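Probable transcriptional regulator (Rhodococcus jostii, PDB 3HIM) probably binds DNA as a dimeric transcriptional regulator of the TetR family, through a predicted N-terminal helix-turn-helix. Local coordinates at residues B[94-99]-B[137-142]; B[170-175]-B[189-194]. One frame throughout, in Å; residues are numbered along the deposited sequence.

Contact 1. Residues B[94-99]-B[137-142]; sequences MSTVTA and TKVFTR
Phe-140 of segment 137-142 brings CE1 of its ring against Thr-96 and Val-97 of segment 94-99, and most of the contact on that side is this ring. The apolar part is small: Val-97 CG2 lies 3.8 Å from Phe-140 CE1, the two side chains crossing at about a right angle, and Thr-96 CG2 reaches Val-139 CG1 at 4.2 Å. The ring gets there because its CG stands anti to the carbonyl carbon (chi1 -70°), which carries CE1 and CZ to the neighbouring helix although its first bond points to the side rather than at that helix. The two segments, inside helices 89-106 and 123-149, run nearly antiparallel (157°), their axes approaching to 10.8 Å, within the all-helical C-terminal domain of the TetR fold. Replacing Phe-140 with an alanine would probably open a gap between these helices, leaving Val-97 CG2 without its aromatic neighbour. Polar atoms meet the ring without hydrogen bonding to it. Val-97 N sits at its edge, near the ring plane, whereas Thr-96 OG1 approaches CE1 of Phe-140 obliquely at 3.3 Å. That hydroxyl is turned back on its own helix, where it hydrogen-bonds Arg-92 O; Tyr-100 meets the Phe-140 ring edge-to-face.

Contact 2. Residues B[170-175]-B[189-194]; sequences IDVSRW and ARYVEL
The backbones of 170-175 and 189-194 stay well apart: even the nearest pair of CA atoms, those of Val-172 and Tyr-191, is separated by 10.5 Å, and only 89 Å² is buried between the segments. These are the last turn of helix 158-175 and a middle stretch of helix 184-198, the final two helices of the TetR-type C-terminal domain. Long side chains must therefore span the interval, and Tyr-191 does most of the reaching. Its CG lies anti to the carbonyl carbon (chi1 -86°), and the ring extends toward the other helix until CE2 of Tyr-191 comes within 3.8 Å of Val-172 CG2. This methyl meets the ring obliquely, as the two side chains slide past each other in opposite directions. Trp-175 approaches from the same helix as Val-172: Trp-175 CZ2 lies 3.9 Å from Tyr-191 OH, which meets the indole obliquely, and its NE1 makes no direct hydrogen bond to that hydroxyl.

Within 170-175, Arg-174 grips Asp-171 side-on with two nitrogens, forming a salt bridge. Arg-174 NE reaches Asp-171 OD1 at 2.7 Å, nearly straight at 170°, while its NH2 goes to the syn lone pair of OD2. Both groups are buried, so the pairing probably offsets their charges; Asp-171 OD2 is also hydrogen-bonded to Ser-167 OG of the second subunit, which ties the pair into the dimer. Leu-163 of that subunit packs on Tyr-191, which places the contact beside the dimer interface.

Between the two segments the polar link is one water, lying in the planes of both aromatic groups at their edges: it accepts from Trp-175 NE1 at 3.1 Å and is hydrogen-bonded to Tyr-191 OH at 2.6 Å.

In the fold
Contacts 1 and 2 lie in series along the chain, their centres 13 Å apart, and both lie in the C-terminal, tetracycline-repressor-like domain. Helix 123-149, which carries one side of contact 1, is followed directly by helix 158-175 of contact 2. The segments 94-99 and 189-194 meet at Val-192, whose CG2 lies 3.4 Å from Thr-98 OG1 and whose CG1 lies 3.5 Å from Met-94 CG. Segment 94-99 thus packs against both 137-142 and 189-194. The second subunit does not touch contact 1 but reaches contact 2, so the pair leads from the domain interior to the dimer interface. Neither contact includes residues of the predicted helix-turn-helix at 38-57.

Contact 1. Residues B[94-99]-B[137-142]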
loop_
_atom_site.group_PDB
_atom_site.type_symbol
_atom_site.label_atom_id
_atom_site.label_comp_id
_atom_site.label_asym_id
_atom_site.label_seq_id
_atom_site.Cartn_x
_atom_site.Cartn_y
_atom_site.Cartn_z
ATOM N N MET B 94 1.985 19.291 -8.673
ATOM C CA MET B 94 2.825 19.437 -7.494
ATOM C C MET B 94 1.955 19.586 -6.239
ATOM O O MET B 94 2.216 18.967 -5.204
ATOM C CB MET B 94 3.769 20.639 -7.626
ATOM C CG MET B 94 4.856 20.506 -8.718
ATOM S SD MET B 94 5.808 22.027 -9.058
ATOM C CE MET B 94 5.992 22.708 -7.411
ATOM N N SER B 95 0.912 20.398 -6.339
ATOM C CA SER B 95 0.148 20.802 -5.159
ATOM C C SER B 95 -0.703 19.662 -4.613
ATOM O O SER B 95 -0.737 19.396 -3.394
ATOM C CB SER B 95 -0.754 22.003 -5.506
ATOM O OG SER B 95 -1.432 22.467 -4.357
ATOM N N THR B 96 -1.396 18.996 -5.528
ATOM C CA THR B 96 -2.270 17.905 -5.144
ATOM C C THR B 96 -1.471 16.687 -4.689
ATOM O O THR B 96 -1.880 16.041 -3.722
ATOM C CB THR B 96 -3.197 17.493 -6.270
ATOM O OG1 THR B 96 -2.412 17.227 -7.442
ATOM C CG2 THR B 96 -4.231 18.598 -6.544
ATOM N N VAL B 97 -0.360 16.369 -5.388
ATOM C CA VAL B 97 0.526 15.271 -4.954
ATOM C C VAL B 97 1.101 15.550 -3.549
ATOM O O VAL B 97 1.027 14.683 -2.664
ATOM C CB VAL B 97 1.672 14.932 -5.984
ATOM C CG1 VAL B 97 2.654 13.917 -5.387
ATOM C CG2 VAL B 97 1.085 14.365 -7.280
ATOM N N THR B 98 1.634 16.757 -3.341
ATOM C CA THR B 98 2.062 17.181 -2.002
ATOM C C THR B 98 0.981 16.945 -0.916
ATOM O O THR B 98 1.252 16.282 0.095
ATOM C CB THR B 98 2.478 18.670 -1.966
ATOM O OG1 THR B 98 3.533 18.868 -2.906
ATOM C CG2 THR B 98 2.957 19.088 -0.553
ATOM N N ALA B 99 -0.212 17.501 -1.121
ATOM C CA ALA B 99 -1.336 17.310 -0.181
ATOM C C ALA B 99 -1.714 15.846 -0.029
ATOM O O ALA B 99 -1.987 15.370 1.065
ATOM C CB ALA B 99 -2.551 18.110 -0.630
ATOM N N THR B 137 -9.275 9.615 -7.446
ATOM C CA THR B 137 -8.428 9.367 -8.606
ATOM C C THR B 137 -8.712 10.408 -9.687
ATOM O O THR B 137 -7.782 10.900 -10.322
ATOM C CB THR B 137 -8.648 7.943 -9.187
ATOM O OG1 THR B 137 -8.367 6.980 -8.180
ATOM C CG2 THR B 137 -7.718 7.670 -10.380
ATOM N N LYS B 138 -9.989 10.744 -9.884
ATOM C CA LYS B 138 -10.384 11.668 -10.946
ATOM C C LYS B 138 -9.759 13.082 -10.795
ATOM O O LYS B 138 -9.568 13.792 -11.798
ATOM C CB LYS B 138 -11.920 11.745 -11.083
ATOM N N VAL B 139 -9.429 13.466 -9.554
ATOM C CA VAL B 139 -8.747 14.747 -9.299
ATOM C C VAL B 139 -7.417 14.752 -10.024
ATOM O O VAL B 139 -7.020 15.758 -10.629
ATOM C CB VAL B 139 -8.515 15.034 -7.790
ATOM C CG1 VAL B 139 -7.651 16.309 -7.599
ATOM C CG2 VAL B 139 -9.851 15.169 -7.054
ATOM N N PHE B 140 -6.738 13.615 -9.983
ATOM C CA PHE B 140 -5.451 13.519 -10.642
ATOM C C PHE B 140 -5.628 13.390 -12.152
ATOM O O PHE B 140 -4.920 14.046 -12.904
ATOM C CB PHE B 140 -4.582 12.394 -10.053
ATOM C CG PHE B 140 -4.082 12.682 -8.645
ATOM C CD1 PHE B 140 -3.159 13.703 -8.409
ATOM C CD2 PHE B 140 -4.524 11.921 -7.561
ATOM C CE1 PHE B 140 -2.689 13.974 -7.107
ATOM C CE2 PHE B 140 -4.068 12.184 -6.270
ATOM C CZ PHE B 140 -3.146 13.212 -6.036
ATOM N N THR B 141 -6.586 12.581 -12.601
ATOM C CA THR B 141 -6.773 12.418 -14.046
ATOM C C THR B 141 -7.139 13.747 -14.728
ATOM O O THR B 141 -6.629 14.035 -15.817
ATOM C CB THR B 141 -7.771 11.261 -14.427
ATOM O OG1 THR B 141 -9.045 11.527 -13.858
ATOM C CG2 THR B 141 -7.313 9.946 -13.879
ATOM N N ARG B 142 -7.982 14.559 -14.081
ATOM C CA ARG B 142 -8.317 15.886 -14.593
ATOM C C ARG B 142 -7.052 16.745 -14.779
ATOM O O ARG B 142 -6.851 17.333 -15.842
ATOM C CB ARG B 142 -9.337 16.593 -13.688
#

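Contact 2. Residues B[170-175]-B[189-194]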
loop_
_atom_site.group_PDB
_atom_site.type_symbol
_atom_site.label_atom_id
_atom_site.label_comp_id
_atom_site.label_asym_id
_atom_site.label_seq_id
_atom_site.Cartn_x
_atom_site.Cartn_y
_atom_site.Cartn_z
ATOM N N ILE B 170 -1.377 6.127 -1.211
ATOM C CA ILE B 170 -2.004 5.140 -0.359
ATOM C C ILE B 170 -0.983 4.228 0.318
ATOM O O ILE B 170 -1.149 3.890 1.487
ATOM C CB ILE B 170 -3.003 4.288 -1.159
ATOM C CG1 ILE B 170 -4.252 5.120 -1.488
ATOM C CG2 ILE B 170 -3.355 2.999 -0.382
ATOM C CD1 ILE B 170 -5.099 4.547 -2.645
ATOM N N ASP B 171 0.077 3.842 -0.401
ATOM C CA ASP B 171 1.055 2.925 0.180
ATOM C C ASP B 171 1.939 3.589 1.235
ATOM O O ASP B 171 2.462 2.926 2.114
ATOM C CB ASP B 171 1.908 2.249 -0.887
ATOM C CG ASP B 171 2.666 1.046 -0.344
ATOM O OD1 ASP B 171 2.030 0.030 0.050
ATOM O OD2 ASP B 171 3.906 1.114 -0.315
ATOM N N VAL B 172 2.094 4.905 1.142
ATOM C CA VAL B 172 2.763 5.672 2.191
ATOM C C VAL B 172 2.146 5.332 3.551
ATOM O O VAL B 172 2.841 5.257 4.547
ATOM C CB VAL B 172 2.678 7.211 1.906
ATOM C CG1 VAL B 172 2.922 8.066 3.183
ATOM C CG2 VAL B 172 3.623 7.629 0.744
ATOM N N SER B 173 0.837 5.117 3.603
ATOM C CA SER B 173 0.193 4.847 4.895
ATOM C C SER B 173 0.631 3.503 5.485
ATOM O O SER B 173 0.520 3.285 6.688
ATOM C CB SER B 173 -1.336 4.934 4.806
ATOM O OG SER B 173 -1.732 6.251 4.472
ATOM N N ARG B 174 1.131 2.616 4.626
ATOM C CA ARG B 174 1.650 1.319 5.051
ATOM C C ARG B 174 3.047 1.437 5.636
ATOM O O ARG B 174 3.267 0.988 6.746
ATOM C CB ARG B 174 1.671 0.319 3.884
ATOM C CG ARG B 174 2.101 -1.117 4.275
ATOM C CD ARG B 174 2.220 -2.039 3.034
ATOM N NE ARG B 174 3.154 -1.459 2.064
ATOM C CZ ARG B 174 4.475 -1.504 2.171
ATOM N NH1 ARG B 174 5.059 -2.153 3.185
ATOM N NH2 ARG B 174 5.222 -0.910 1.258
ATOM N N TRP B 175 3.982 2.047 4.900
ATOM C CA TRP B 175 5.413 1.970 5.276
ATOM C C TRP B 175 5.920 3.137 6.098
ATOM O O TRP B 175 6.973 3.037 6.718
ATOM C CB TRP B 175 6.335 1.780 4.051
ATOM C CG TRP B 175 6.274 2.914 3.037
ATOM C CD1 TRP B 175 5.543 2.939 1.871
ATOM C CD2 TRP B 175 6.969 4.167 3.093
ATOM N NE1 TRP B 175 5.725 4.137 1.211
ATOM C CE2 TRP B 175 6.604 4.904 1.929
ATOM C CE3 TRP B 175 7.857 4.745 4.005
ATOM C CZ2 TRP B 175 7.101 6.181 1.664
ATOM C CZ3 TRP B 175 8.342 6.029 3.745
ATOM C CH2 TRP B 175 7.969 6.727 2.577
ATOM N N ALA B 189 7.976 15.778 -1.498
ATOM C CA ALA B 189 8.819 16.471 -2.463
ATOM C C ALA B 189 9.412 15.476 -3.448
ATOM O O ALA B 189 9.424 15.721 -4.657
ATOM C CB ALA B 189 9.930 17.268 -1.760
ATOM N N ARG B 190 9.900 14.354 -2.927
ATOM C CA ARG B 190 10.416 13.274 -3.774
ATOM C C ARG B 190 9.369 12.720 -4.744
ATOM O O ARG B 190 9.662 12.466 -5.927
ATOM C CB ARG B 190 10.965 12.154 -2.904
ATOM C CG ARG B 190 12.455 12.010 -2.952
ATOM C CD ARG B 190 13.197 13.112 -2.268
ATOM N NE ARG B 190 13.270 14.353 -3.057
ATOM C CZ ARG B 190 13.525 15.529 -2.498
ATOM N NH1 ARG B 190 13.747 15.578 -1.189
ATOM N NH2 ARG B 190 13.556 16.637 -3.218
ATOM N N TYR B 191 8.145 12.567 -4.253
ATOM C CA TYR B 191 7.079 11.976 -5.042
ATOM C C TYR B 191 6.548 12.975 -6.039
ATOM O O TYR B 191 6.111 12.600 -7.126
ATOM C CB TYR B 191 5.970 11.448 -4.141
ATOM C CG TYR B 191 6.223 10.046 -3.644
ATOM C CD1 TYR B 191 7.475 9.426 -3.791
ATOM C CD2 TYR B 191 5.213 9.338 -3.002
ATOM C CE1 TYR B 191 7.685 8.119 -3.334
ATOM C CE2 TYR B 191 5.412 8.058 -2.534
ATOM C CZ TYR B 191 6.633 7.442 -2.693
ATOM O OH TYR B 191 6.772 6.142 -2.209
ATOM N N VAL B 192 6.600 14.253 -5.681
ATOM C CA VAL B 192 6.283 15.298 -6.661
ATOM C C VAL B 192 7.217 15.227 -7.885
ATOM O O VAL B 192 6.751 15.261 -9.023
ATOM C CB VAL B 192 6.328 16.699 -6.039
ATOM C CG1 VAL B 192 6.360 17.759 -7.124
ATOM C CG2 VAL B 192 5.120 16.899 -5.129
ATOM N N GLU B 193 8.527 15.117 -7.646
ATOM C CA GLU B 193 9.505 15.013 -8.745
ATOM C C GLU B 193 9.199 13.827 -9.657
ATOM O O GLU B 193 9.301 13.922 -10.896
ATOM C CB GLU B 193 10.919 14.876 -8.193
ATOM C CG GLU B 193 11.414 16.159 -7.544
ATOM C CD GLU B 193 12.508 15.904 -6.526
ATOM O OE1 GLU B 193 12.923 14.726 -6.357
ATOM O OE2 GLU B 193 12.934 16.886 -5.887
ATOM N N LEU B 194 8.832 12.711 -9.028
ATOM C CA LEU B 194 8.574 11.473 -9.772
ATOM C C LEU B 194 7.268 11.532 -10.572
ATOM O O LEU B 194 7.230 11.063 -11.706
ATOM C CB LEU B 194 8.622 10.258 -8.843
ATOM C CG LEU B 194 10.006 9.965 -8.250
ATOM C CD1 LEU B 194 9.874 9.132 -6.953
ATOM C CD2 LEU B 194 10.925 9.264 -9.260
HETATM O O HOH W 1 4.551 4.939 -1.532
#